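Local atomic coordinates of probable amino acid aminotransferase (Mycobacterium tuberculosis, PDB entry 6Q1Q), a protein that belongs to the class IV aminotransferase family as a probable amino acid aminotransferase, each chain folded round two beta sheets and paired with a second copy. Residues Leu131-Pro136 / Val173-Thr178; Asp179-Glu184 / Ala238-Asp243; Thr189-Thr194 / Gly249-Ser254; Ala116-Ala121 / Ser255-Ala260. All blocks are in the same frame, centred on the assembly; numbering follows the deposited sequence.

Interaction 1. Residues Leu131-Pro136 / Val173-Thr178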
loop_
_atom_site.group_PDB
_atom_site.type_symbol
_atom_site.label_atom_id
_atom_site.label_comp_id
_atom_site.label_asym_id
_atom_site.label_seq_id
_atom_site.Cartn_x
_atom_site.Cartn_y
_atom_site.Cartn_z
ATOM N N LEU B 131 -9.910 15.876 3.442
ATOM C CA LEU B 131 -8.501 15.771 3.772
ATOM C C LEU B 131 -7.675 15.919 2.506
ATOM O O LEU B 131 -8.037 15.398 1.446
ATOM C CB LEU B 131 -8.182 14.437 4.466
ATOM C CG LEU B 131 -8.587 14.270 5.933
ATOM C CD1 LEU B 131 -8.406 12.827 6.388
ATOM C CD2 LEU B 131 -7.792 15.214 6.819
ATOM N N ASP B 132 -6.568 16.642 2.625
ATOM C CA ASP B 132 -5.676 16.816 1.493
ATOM C C ASP B 132 -4.983 15.505 1.164
ATOM O O ASP B 132 -4.443 14.833 2.048
ATOM C CB ASP B 132 -4.645 17.902 1.784
ATOM C CG ASP B 132 -5.245 19.292 1.758
ATOM O OD1 ASP B 132 -4.831 20.138 2.578
ATOM O OD2 ASP B 132 -6.143 19.536 0.924
ATOM N N ARG B 133 -5.009 15.142 -0.113
ATOM C CA ARG B 133 -4.388 13.910 -0.568
ATOM C C ARG B 133 -2.912 14.089 -0.890
ATOM O O ARG B 133 -2.147 13.119 -0.814
ATOM C CB ARG B 133 -5.138 13.377 -1.796
ATOM C CG ARG B 133 -4.525 12.144 -2.444
ATOM C CD ARG B 133 -4.633 10.932 -1.530
ATOM N NE ARG B 133 -3.981 9.752 -2.091
ATOM C CZ ARG B 133 -2.681 9.498 -1.983
ATOM N NH1 ARG B 133 -1.895 10.340 -1.330
ATOM N NH2 ARG B 133 -2.166 8.401 -2.523
ATOM N N GLY B 134 -2.493 15.309 -1.215
ATOM C CA GLY B 134 -1.137 15.577 -1.633
ATOM C C GLY B 134 -0.863 15.388 -3.106
ATOM O O GLY B 134 0.260 15.662 -3.544
ATOM N N LEU B 135 -1.860 15.015 -3.896
ATOM C CA LEU B 135 -1.617 14.810 -5.312
ATOM C C LEU B 135 -2.314 15.894 -6.117
ATOM O O LEU B 135 -3.422 16.312 -5.768
ATOM C CB LEU B 135 -2.122 13.440 -5.792
ATOM C CG LEU B 135 -1.303 12.163 -5.571
ATOM C CD1 LEU B 135 -1.025 11.895 -4.097
ATOM C CD2 LEU B 135 -2.019 10.976 -6.208
ATOM N N PRO B 136 -1.686 16.374 -7.182
ATOM C CA PRO B 136 -2.357 17.316 -8.077
ATOM C C PRO B 136 -3.322 16.598 -9.008
ATOM O O PRO B 136 -3.245 15.387 -9.222
ATOM C CB PRO B 136 -1.200 17.951 -8.854
ATOM C CG PRO B 136 -0.126 16.911 -8.841
ATOM C CD PRO B 136 -0.313 16.061 -7.614
ATOM N N VAL B 173 -14.054 10.002 4.655
ATOM C CA VAL B 173 -13.141 11.045 4.198
ATOM C C VAL B 173 -13.408 11.329 2.728
ATOM O O VAL B 173 -13.697 10.414 1.951
ATOM C CB VAL B 173 -11.667 10.628 4.405
ATOM C CG1 VAL B 173 -10.723 11.507 3.591
ATOM C CG2 VAL B 173 -11.301 10.680 5.863
ATOM N N ILE B 174 -13.322 12.601 2.349
ATOM C CA ILE B 174 -13.284 13.007 0.949
ATOM C C ILE B 174 -11.919 13.629 0.684
ATOM O O ILE B 174 -11.565 14.649 1.289
ATOM C CB ILE B 174 -14.418 13.981 0.602
ATOM C CG1 ILE B 174 -15.768 13.265 0.667
ATOM C CG2 ILE B 174 -14.192 14.574 -0.775
ATOM C CD1 ILE B 174 -16.939 14.129 0.248
ATOM N N PHE B 175 -11.153 13.015 -0.211
ATOM C CA PHE B 175 -9.829 13.514 -0.556
ATOM C C PHE B 175 -9.925 14.721 -1.481
ATOM O O PHE B 175 -10.724 14.741 -2.422
ATOM C CB PHE B 175 -9.001 12.416 -1.225
ATOM C CG PHE B 175 -8.351 11.469 -0.256
ATOM C CD1 PHE B 175 -7.542 11.944 0.764
ATOM C CD2 PHE B 175 -8.543 10.101 -0.370
ATOM C CE1 PHE B 175 -6.940 11.074 1.656
ATOM C CE2 PHE B 175 -7.943 9.225 0.519
ATOM C CZ PHE B 175 -7.141 9.714 1.533
ATOM N N VAL B 176 -9.095 15.726 -1.215
ATOM C CA VAL B 176 -8.990 16.913 -2.053
ATOM C C VAL B 176 -7.561 17.013 -2.571
ATOM O O VAL B 176 -6.602 16.765 -1.831
ATOM C CB VAL B 176 -9.387 18.189 -1.282
ATOM C CG1 VAL B 176 -9.256 19.422 -2.170
ATOM C CG2 VAL B 176 -10.801 18.061 -0.742
ATOM N N SER B 177 -7.426 17.364 -3.848
ATOM C CA SER B 177 -6.120 17.501 -4.472
ATOM C C SER B 177 -5.411 18.761 -3.970
ATOM O O SER B 177 -6.004 19.630 -3.324
ATOM C CB SER B 177 -6.260 17.538 -5.993
ATOM O OG SER B 177 -6.885 18.736 -6.425
ATOM N N THR B 178 -4.112 18.847 -4.274
ATOM C CA THR B 178 -3.329 19.998 -3.830
ATOM C C THR B 178 -3.832 21.297 -4.446
ATOM O O THR B 178 -3.711 22.361 -3.829
ATOM C CB THR B 178 -1.852 19.803 -4.169
ATOM O OG1 THR B 178 -1.729 19.335 -5.518
ATOM C CG2 THR B 178 -1.216 18.805 -3.228
HETATM O O HOH W 1 -6.232 21.157 -1.362
HETATM O O HOH W 2 -3.867 17.667 -1.246
#

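Interaction 2. Residues Asp179-Glu184 / Ala238-Asp243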
loop_
_atom_site.group_PDB
_atom_site.type_symbol
_atom_site.label_atom_id
_atom_site.label_comp_id
_atom_site.label_asym_id
_atom_site.label_seq_id
_atom_site.Cartn_x
_atom_site.Cartn_y
_atom_site.Cartn_z
ATOM N N ASP B 179 -4.391 21.236 -5.652
ATOM C CA ASP B 179 -4.966 22.408 -6.298
ATOM C C ASP B 179 -6.449 22.582 -5.989
ATOM O O ASP B 179 -7.120 23.382 -6.651
ATOM C CB ASP B 179 -4.746 22.331 -7.812
ATOM C CG ASP B 179 -4.856 20.916 -8.347
ATOM O OD1 ASP B 179 -5.204 20.010 -7.563
ATOM O OD2 ASP B 179 -4.594 20.708 -9.550
ATOM N N GLY B 180 -6.972 21.849 -5.008
ATOM C CA GLY B 180 -8.308 22.105 -4.509
ATOM C C GLY B 180 -9.433 21.455 -5.279
ATOM O O GLY B 180 -10.559 21.962 -5.257
ATOM N N TYR B 181 -9.168 20.346 -5.959
ATOM C CA TYR B 181 -10.190 19.624 -6.701
ATOM C C TYR B 181 -10.524 18.324 -5.985
ATOM O O TYR B 181 -9.628 17.609 -5.525
ATOM C CB TYR B 181 -9.732 19.346 -8.133
ATOM C CG TYR B 181 -9.683 20.590 -8.992
ATOM C CD1 TYR B 181 -10.845 21.144 -9.520
ATOM C CD2 TYR B 181 -8.476 21.220 -9.267
ATOM C CE1 TYR B 181 -10.803 22.284 -10.302
ATOM C CE2 TYR B 181 -8.423 22.360 -10.049
ATOM C CZ TYR B 181 -9.590 22.887 -10.563
ATOM O OH TYR B 181 -9.538 24.022 -11.338
ATOM N N VAL B 182 -11.823 18.026 -5.893
ATOM C CA VAL B 182 -12.270 16.804 -5.236
ATOM C C VAL B 182 -11.790 15.594 -6.024
ATOM O O VAL B 182 -11.912 15.543 -7.255
ATOM C CB VAL B 182 -13.799 16.809 -5.086
ATOM C CG1 VAL B 182 -14.291 15.466 -4.564
ATOM C CG2 VAL B 182 -14.232 17.936 -4.165
ATOM N N LEU B 183 -11.243 14.610 -5.311
ATOM C CA LEU B 183 -10.674 13.418 -5.929
ATOM C C LEU B 183 -11.561 12.196 -5.700
ATOM O O LEU B 183 -12.267 11.772 -6.617
ATOM C CB LEU B 183 -9.259 13.173 -5.404
ATOM C CG LEU B 183 -8.209 14.200 -5.822
ATOM C CD1 LEU B 183 -6.911 13.975 -5.067
ATOM C CD2 LEU B 183 -7.978 14.140 -7.319
ATOM N N GLU B 184 -11.552 11.626 -4.504
ATOM C CA GLU B 184 -12.235 10.359 -4.256
ATOM C C GLU B 184 -12.289 10.132 -2.750
ATOM O O GLU B 184 -11.814 10.951 -1.958
ATOM C CB GLU B 184 -11.519 9.206 -4.963
ATOM C CG GLU B 184 -10.116 8.958 -4.420
ATOM C CD GLU B 184 -9.379 7.841 -5.139
ATOM O OE1 GLU B 184 -10.048 6.957 -5.719
ATOM O OE2 GLU B 184 -8.127 7.850 -5.126
ATOM N N ALA B 238 -14.813 18.549 -13.172
ATOM C CA ALA B 238 -13.911 18.972 -12.109
ATOM C C ALA B 238 -14.703 19.703 -11.035
ATOM O O ALA B 238 -15.291 20.759 -11.295
ATOM C CB ALA B 238 -12.807 19.864 -12.667
ATOM N N LEU B 239 -14.705 19.152 -9.827
ATOM C CA LEU B 239 -15.446 19.715 -8.713
ATOM C C LEU B 239 -14.489 20.205 -7.637
ATOM O O LEU B 239 -13.419 19.630 -7.420
ATOM C CB LEU B 239 -16.408 18.679 -8.127
ATOM C CG LEU B 239 -17.202 17.893 -9.173
ATOM C CD1 LEU B 239 -17.855 16.667 -8.555
ATOM C CD2 LEU B 239 -18.234 18.778 -9.859
ATOM N N ARG B 240 -14.886 21.280 -6.970
ATOM C CA ARG B 240 -14.148 21.833 -5.848
ATOM C C ARG B 240 -14.999 21.728 -4.592
ATOM O O ARG B 240 -16.189 21.402 -4.645
ATOM C CB ARG B 240 -13.749 23.292 -6.117
ATOM C CG ARG B 240 -12.904 23.481 -7.370
ATOM C CD ARG B 240 -12.402 24.914 -7.507
ATOM N NE ARG B 240 -11.362 25.241 -6.533
ATOM C CZ ARG B 240 -10.082 24.899 -6.656
ATOM N NH1 ARG B 240 -9.671 24.213 -7.713
ATOM N NH2 ARG B 240 -9.212 25.243 -5.718
ATOM N N VAL B 241 -14.368 21.996 -3.447
ATOM C CA VAL B 241 -15.048 21.830 -2.165
ATOM C C VAL B 241 -16.295 22.702 -2.097
ATOM O O VAL B 241 -17.295 22.324 -1.471
ATOM C CB VAL B 241 -14.070 22.128 -1.011
ATOM C CG1 VAL B 241 -14.769 22.011 0.335
ATOM C CG2 VAL B 241 -12.877 21.190 -1.080
ATOM N N ALA B 242 -16.269 23.868 -2.751
ATOM C CA ALA B 242 -17.439 24.739 -2.765
ATOM C C ALA B 242 -18.620 24.088 -3.474
ATOM O O ALA B 242 -19.774 24.315 -3.090
ATOM C CB ALA B 242 -17.094 26.074 -3.425
ATOM N N ASP B 243 -18.359 23.285 -4.507
ATOM C CA ASP B 243 -19.448 22.629 -5.222
ATOM C C ASP B 243 -20.135 21.580 -4.360
ATOM O O ASP B 243 -21.340 21.348 -4.512
ATOM C CB ASP B 243 -18.931 21.997 -6.514
ATOM C CG ASP B 243 -18.275 23.007 -7.435
ATOM O OD1 ASP B 243 -17.100 22.802 -7.803
ATOM O OD2 ASP B 243 -18.925 24.019 -7.769
HETATM O O HOH W 3 -12.699 17.275 -9.229
#

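Interaction 3. Residues Thr189-Thr194 / Gly249-Ser254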
loop_
_atom_site.group_PDB
_atom_site.type_symbol
_atom_site.label_atom_id
_atom_site.label_comp_id
_atom_site.label_asym_id
_atom_site.label_seq_id
_atom_site.Cartn_x
_atom_site.Cartn_y
_atom_site.Cartn_z
ATOM N N THR B 189 -16.412 6.161 -4.271
ATOM C CA THR B 189 -16.468 7.200 -5.289
ATOM C C THR B 189 -17.437 8.292 -4.854
ATOM O O THR B 189 -18.490 8.007 -4.274
ATOM C CB THR B 189 -16.912 6.617 -6.635
ATOM O OG1 THR B 189 -16.048 5.533 -7.001
ATOM C CG2 THR B 189 -16.876 7.679 -7.725
ATOM N N VAL B 190 -17.070 9.541 -5.119
ATOM C CA VAL B 190 -17.887 10.690 -4.743
ATOM C C VAL B 190 -18.816 11.045 -5.896
ATOM O O VAL B 190 -18.373 11.174 -7.044
ATOM C CB VAL B 190 -17.002 11.890 -4.365
ATOM C CG1 VAL B 190 -17.848 13.144 -4.188
ATOM C CG2 VAL B 190 -16.205 11.588 -3.102
ATOM N N VAL B 191 -20.110 11.176 -5.603
ATOM C CA VAL B 191 -21.092 11.655 -6.570
ATOM C C VAL B 191 -21.972 12.705 -5.903
ATOM O O VAL B 191 -22.345 12.564 -4.733
ATOM C CB VAL B 191 -21.951 10.510 -7.152
ATOM C CG1 VAL B 191 -21.087 9.541 -7.947
ATOM C CG2 VAL B 191 -22.683 9.789 -6.049
ATOM N N ILE B 192 -22.290 13.764 -6.644
ATOM C CA ILE B 192 -23.106 14.861 -6.142
ATOM C C ILE B 192 -24.284 15.082 -7.083
ATOM O O ILE B 192 -24.212 14.782 -8.279
ATOM C CB ILE B 192 -22.302 16.167 -5.965
ATOM C CG1 ILE B 192 -21.746 16.646 -7.307
ATOM C CG2 ILE B 192 -21.193 15.976 -4.937
ATOM C CD1 ILE B 192 -21.429 18.128 -7.337
ATOM N N ALA B 193 -25.379 15.600 -6.530
ATOM C CA ALA B 193 -26.534 16.011 -7.319
ATOM C C ALA B 193 -26.581 17.533 -7.417
ATOM O O ALA B 193 -26.491 18.229 -6.401
ATOM C CB ALA B 193 -27.830 15.483 -6.703
ATOM N N THR B 194 -26.723 18.038 -8.642
ATOM C CA THR B 194 -26.690 19.468 -8.916
ATOM C C THR B 194 -27.657 19.764 -10.060
ATOM O O THR B 194 -28.048 18.864 -10.806
ATOM C CB THR B 194 -25.247 19.911 -9.237
ATOM O OG1 THR B 194 -24.438 19.753 -8.066
ATOM C CG2 THR B 194 -25.164 21.369 -9.675
ATOM N N GLY B 249 -26.951 17.049 -2.828
ATOM C CA GLY B 249 -26.615 15.800 -2.181
ATOM C C GLY B 249 -25.209 15.340 -2.501
ATOM O O GLY B 249 -24.681 15.638 -3.576
ATOM N N ILE B 250 -24.584 14.633 -1.564
ATOM C CA ILE B 250 -23.286 14.003 -1.769
ATOM C C ILE B 250 -23.389 12.567 -1.278
ATOM O O ILE B 250 -23.860 12.326 -0.162
ATOM C CB ILE B 250 -22.155 14.744 -1.030
ATOM C CG1 ILE B 250 -22.229 16.247 -1.292
ATOM C CG2 ILE B 250 -20.800 14.203 -1.446
ATOM C CD1 ILE B 250 -21.384 17.058 -0.349
ATOM N N TRP B 251 -22.948 11.620 -2.101
ATOM C CA TRP B 251 -22.970 10.213 -1.732
ATOM C C TRP B 251 -21.596 9.600 -1.936
ATOM O O TRP B 251 -20.883 9.941 -2.885
ATOM C CB TRP B 251 -24.004 9.435 -2.553
ATOM C CG TRP B 251 -25.388 9.955 -2.394
ATOM C CD1 TRP B 251 -26.341 9.508 -1.527
ATOM C CD2 TRP B 251 -25.978 11.035 -3.120
ATOM N NE1 TRP B 251 -27.493 10.243 -1.672
ATOM C CE2 TRP B 251 -27.295 11.188 -2.644
ATOM C CE3 TRP B 251 -25.521 11.888 -4.128
ATOM C CZ2 TRP B 251 -28.159 12.159 -3.144
ATOM C CZ3 TRP B 251 -26.379 12.849 -4.622
ATOM C CH2 TRP B 251 -27.683 12.977 -4.130
ATOM N N LEU B 252 -21.234 8.687 -1.041
ATOM C CA LEU B 252 -20.046 7.861 -1.197
ATOM C C LEU B 252 -20.497 6.515 -1.748
ATOM O O LEU B 252 -21.128 5.724 -1.037
ATOM C CB LEU B 252 -19.311 7.713 0.130
ATOM C CG LEU B 252 -18.804 9.043 0.689
ATOM C CD1 LEU B 252 -18.010 8.827 1.962
ATOM C CD2 LEU B 252 -17.975 9.783 -0.351
ATOM N N VAL B 253 -20.184 6.262 -3.014
ATOM C CA VAL B 253 -20.681 5.097 -3.735
ATOM C C VAL B 253 -19.567 4.072 -3.854
ATOM O O VAL B 253 -18.450 4.399 -4.277
ATOM C CB VAL B 253 -21.218 5.490 -5.121
ATOM C CG1 VAL B 253 -21.670 4.258 -5.881
ATOM C CG2 VAL B 253 -22.369 6.463 -4.970
ATOM N N SER B 254 -19.867 2.833 -3.473
ATOM C CA SER B 254 -18.930 1.726 -3.599
ATOM C C SER B 254 -19.727 0.450 -3.840
ATOM O O SER B 254 -20.960 0.459 -3.872
ATOM C CB SER B 254 -18.031 1.616 -2.365
ATOM O OG SER B 254 -18.800 1.612 -1.180
#

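Interaction 4. Residues Ala116-Ala121 / Ser255-Ala260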
loop_
_atom_site.group_PDB
_atom_site.type_symbol
_atom_site.label_atom_id
_atom_site.label_comp_id
_atom_site.label_asym_id
_atom_site.label_seq_id
_atom_site.Cartn_x
_atom_site.Cartn_y
_atom_site.Cartn_z
ATOM N N ALA B 116 -21.599 -4.642 9.975
ATOM C CA ALA B 116 -22.738 -3.912 10.525
ATOM C C ALA B 116 -22.707 -2.436 10.154
ATOM O O ALA B 116 -23.756 -1.783 10.129
ATOM C CB ALA B 116 -22.776 -4.074 12.045
ATOM N N ARG B 117 -21.521 -1.888 9.883
ATOM C CA ARG B 117 -21.420 -0.489 9.477
ATOM C C ARG B 117 -22.209 -0.206 8.203
ATOM O O ARG B 117 -22.714 0.910 8.021
ATOM C CB ARG B 117 -19.945 -0.114 9.303
ATOM C CG ARG B 117 -19.685 1.115 8.444
ATOM C CD ARG B 117 -18.201 1.287 8.162
ATOM N NE ARG B 117 -17.636 0.142 7.452
ATOM C CZ ARG B 117 -17.667 -0.016 6.133
ATOM N NH1 ARG B 117 -17.124 -1.092 5.582
ATOM N NH2 ARG B 117 -18.247 0.898 5.365
ATOM N N VAL B 118 -22.358 -1.206 7.331
ATOM C CA VAL B 118 -22.953 -0.974 6.018
ATOM C C VAL B 118 -24.416 -0.560 6.132
ATOM O O VAL B 118 -24.865 0.360 5.437
ATOM C CB VAL B 118 -22.786 -2.227 5.141
ATOM C CG1 VAL B 118 -23.559 -2.078 3.839
ATOM C CG2 VAL B 118 -21.313 -2.484 4.864
ATOM N N ILE B 119 -25.183 -1.210 7.011
ATOM C CA ILE B 119 -26.613 -0.916 7.079
ATOM C C ILE B 119 -26.850 0.494 7.609
ATOM O O ILE B 119 -27.754 1.200 7.145
ATOM C CB ILE B 119 -27.353 -1.979 7.915
ATOM C CG1 ILE B 119 -28.830 -1.603 8.081
ATOM C CG2 ILE B 119 -26.696 -2.166 9.268
ATOM C CD1 ILE B 119 -29.586 -1.450 6.770
ATOM N N GLY B 120 -26.041 0.934 8.574
ATOM C CA GLY B 120 -26.176 2.296 9.059
ATOM C C GLY B 120 -25.819 3.325 8.005
ATOM O O GLY B 120 -26.468 4.371 7.900
ATOM N N ALA B 121 -24.790 3.042 7.202
ATOM C CA ALA B 121 -24.385 3.978 6.159
ATOM C C ALA B 121 -25.436 4.076 5.061
ATOM O O ALA B 121 -25.695 5.165 4.538
ATOM C CB ALA B 121 -23.035 3.562 5.578
ATOM N N SER B 255 -19.010 -0.660 -4.001
ATOM C CA SER B 255 -19.646 -1.894 -4.444
ATOM C C SER B 255 -20.346 -2.634 -3.308
ATOM O O SER B 255 -21.413 -3.221 -3.522
ATOM C CB SER B 255 -18.618 -2.794 -5.125
ATOM O OG SER B 255 -18.237 -2.246 -6.375
ATOM N N MET B 256 -19.773 -2.640 -2.103
ATOM C CA MET B 256 -20.405 -3.370 -1.007
ATOM C C MET B 256 -21.382 -2.491 -0.230
ATOM O O MET B 256 -22.568 -2.816 -0.127
ATOM C CB MET B 256 -19.344 -3.941 -0.060
ATOM C CG MET B 256 -19.945 -4.686 1.121
ATOM S SD MET B 256 -18.935 -4.609 2.611
ATOM C CE MET B 256 -17.295 -4.870 1.942
ATOM N N THR B 257 -20.903 -1.380 0.322
ATOM C CA THR B 257 -21.800 -0.335 0.801
ATOM C C THR B 257 -22.171 0.524 -0.400
ATOM O O THR B 257 -21.346 1.291 -0.908
ATOM C CB THR B 257 -21.169 0.481 1.929
ATOM O OG1 THR B 257 -21.887 1.711 2.094
ATOM C CG2 THR B 257 -19.697 0.767 1.667
ATOM N N LEU B 258 -23.410 0.379 -0.870
ATOM C CA LEU B 258 -23.773 0.904 -2.182
ATOM C C LEU B 258 -23.740 2.426 -2.198
ATOM O O LEU B 258 -22.949 3.032 -2.929
ATOM C CB LEU B 258 -25.151 0.379 -2.587
ATOM C CG LEU B 258 -25.262 -1.146 -2.528
ATOM C CD1 LEU B 258 -26.711 -1.588 -2.596
ATOM C CD2 LEU B 258 -24.445 -1.775 -3.645
ATOM N N ALA B 259 -24.587 3.064 -1.395
ATOM C CA ALA B 259 -24.637 4.517 -1.344
ATOM C C ALA B 259 -24.736 4.971 0.102
ATOM O O ALA B 259 -25.612 4.513 0.842
ATOM C CB ALA B 259 -25.822 5.060 -2.149
ATOM N N ALA B 260 -23.831 5.863 0.497
ATOM C CA ALA B 260 -23.830 6.464 1.827
ATOM C C ALA B 260 -23.854 7.975 1.646
ATOM O O ALA B 260 -22.840 8.574 1.275
ATOM C CB ALA B 260 -22.609 6.022 2.635
#

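Interaction 1. Residues Leu131-Pro136 / Val173-Thr178
The Phe-175 ring is sandwiched. Arg-133 CD lies over the centre of one face, a CH-pi contact with CD 3.8 Å from the ring centroid, and on the opposite face sits Val-173 CG1 from the ring's own strand. At the edge, near the ring plane, Leu-131 O comes to 3.6 Å from Phe-175 CD1. The Arg-133 chain sets off with CG anti to the backbone N (chi1 175°) and bends at chi2, which lays its CD on the ring. The guanidinium is carried past it, tilted 52° to the ring plane, and with Arg-133 CZ 5.8 Å from the ring centroid any cation-pi attraction is at most weak. Leu-135 CD1 rests against one guanidinium face, toward its rim. The Leu-131 side chain crosses that of Val-173 at about a right angle, CD1 meeting Val-173 CG2 at 3.6 Å.

The backbones hold this in parallel register. Leu-131 N donates to Ile-174 O, Val-176 N to Leu-131 O at 2.9 Å, and Arg-133 N to Val-176 O, also 2.9 Å and nearly straight (169°). Val-176 O accepts a second hydrogen bond, from a water that itself accepts one from Gly-134 N. Past the paired strands, Thr-178 N reaches Leu-135 O from above the carbonyl plane, with Thr-178 CG2 tucked 3.4 Å from Gly-134 C.

Helix 156-167 packs on Leu-131, Val-173 and Phe-175, while Trp-145 NE1 of the second subunit is hydrogen-bonded to Asp-132 O. Neighbouring parallel strands 126-132 and 172-176, joined through a chain that includes this helix, make a beta-alpha-beta crossover.

Interaction 2. Residues Asp179-Glu184 / Ala238-Asp243
Asp-179 O is gripped by both terminal nitrogens of Arg-240: NH1 at 2.9 Å, in the carbonyl plane, and NH2 at 3.0 Å, tilted from it. Both bonds are well bent, as expected when one oxygen is shared end-on by two donors. Gly-180 O sits over the centre of one guanidinium face, 3.3 Å from Arg-240 CZ. The same guanidinium stands edge-on over a face of the Tyr-181 ring, the planes 86° apart, with Arg-240 NH1 toward the rim, 3.1 Å from Tyr-181 CZ; Arg-240 CZ lies 4.5 Å from the ring centroid in a cation-pi contact. A bend at chi3 (72°) folds the arginine back onto the 179-182 loop. Beside it, Val-182 N donates to Leu-239 O at 2.7 Å, and a water links Val-182 O with Leu-239 N. Ala-238 CB touches the Tyr-181 ring at CD1.

Arg-240 is also the N-cap of helix 241-245, its own N bound by Asp-243 OD1 at 2.8 Å through the anti lone pair. Asp-179's carboxylate turns elsewhere, to Ser-177. Held by the Asp-179 and Gly-180 carbonyls and the Tyr-181 face, not by a carboxylate across the contact, the cation is probably stabilised by neutral groups at this exposed site.

Interaction 3. Residues Thr189-Thr194 / Gly249-Ser254
Thr-189 and Val-253 exchange two backbone hydrogen bonds, Thr-189 N to Val-253 O and Val-253 N to Thr-189 O, each 2.7 Å long and almost straight at 176° and 178°. The next hydrogen-bonded pair of this antiparallel ladder is Val-191 with Trp-251. Here Trp-251 N approaches Val-191 O at 2.9 Å, nearly along the C=O axis, and the return bond from Val-191 N lies in the plane of the Trp-251 carbonyl. Ala-193 N to Gly-249 O closes the series.

Thr-189, Val-191, Ala-193, Trp-251 and Val-253 project their side chains from one face of the sheet. With CG1 anti to the carbonyl carbon (chi1 -64°), Val-191 leaves CG2 between the backbone N and that carbon, and its side chain crosses Val-253 at about a right angle, CG2 meeting Val-253 CG2 at 3.5 Å. The Trp-251 indole lies back along its own strand toward Gly-249 and turns its edge to the neighbouring strand: CE3 reaches Val-191 O at 3.3 Å, and CH2 touches Ala-193 CB at 3.6 Å. The other face belongs to the non-hydrogen-bonded pairs. Ile-192 CG2 lies beside Ile-250 CG1, and Val-190 CG2 beside Leu-252 CD2 at 3.7 Å, all pointing the same way.

Helix 275-286 packs on the tryptophan face, where Phe-279 stacks with Trp-251 and Ile-275 touches Ala-193. Strand 203-207 continues the mixed sheet beyond 189-195, and strand 259-265 does so beyond 249-253, leaving this pair in the interior with Val-262 and Leu-239 among the neighbours on the isoleucine face.

Interaction 4. Residues Ala116-Ala121 / Ser255-Ala260
Val-118 packs on Thr-257 and Met-256: CG1 rests 3.9 Å from Thr-257 CA, and CG2 meets Met-256 SD at 3.9 Å, the Val-118 and Met-256 side chains crossing at about a right angle. One helical turn on, Ala-121 CB packs against Ala-260 CB at 3.9 Å. Ala-121 O also receives the CA-H of Ala-260, CA to O being 3.5 Å, a modest polar touch in a contact that is otherwise van der Waals packing. Thr-257 OG1 points toward these alanines, 4.1 Å from Ala-121 CB; the contact buries it without a polar partner in the model. Thr-257 CG2 faces the edge of the Arg-117 guanidinium, near the plane, at NH2.

This helix, 116-124, bridges the two sheets of the class IV aminotransferase fold: strand 106-113 of the antiparallel sheet precedes it and strand 126-132 of the mixed sheet follows. It packs here on the turn between strands 249-253 and 259-265.

Met-256 extends with CG anti to the backbone N (chi1 179°), then bends at chi3, also touching Pro-115 and Thr-35. Around the turn, Arg-122 NH1 is hydrogen-bonded to Met-256 O, Ser-254 OG to Thr-257 O, and Ser-255 OG to His-49 and Thr-219.

In the fold
Interactions 1, 3 and 4 all reach the mixed sheet. Interaction 3 is joined to interaction 4 by Leu-252 N and Ala-260 O, 2.8 Å apart in a probable hydrogen bond, and strand 126-132 of interaction 1 is another neighbour of strand 259-265. Interaction 2 continues from interaction 1 along the chain and folds back on it: Phe-175 N lies 2.8 Å from Glu-184 O. Apolar side chains connect the contacts: Ile-174 CG1 is 4.1 Å from Val-190 CG2, and Leu-239 CD1 4.0 Å from Ile-192 CD1. Interactions 2 and 4 are the farthest apart, their centres about 24 Å distant. Of the four, only interaction 1 is touched by the second subunit.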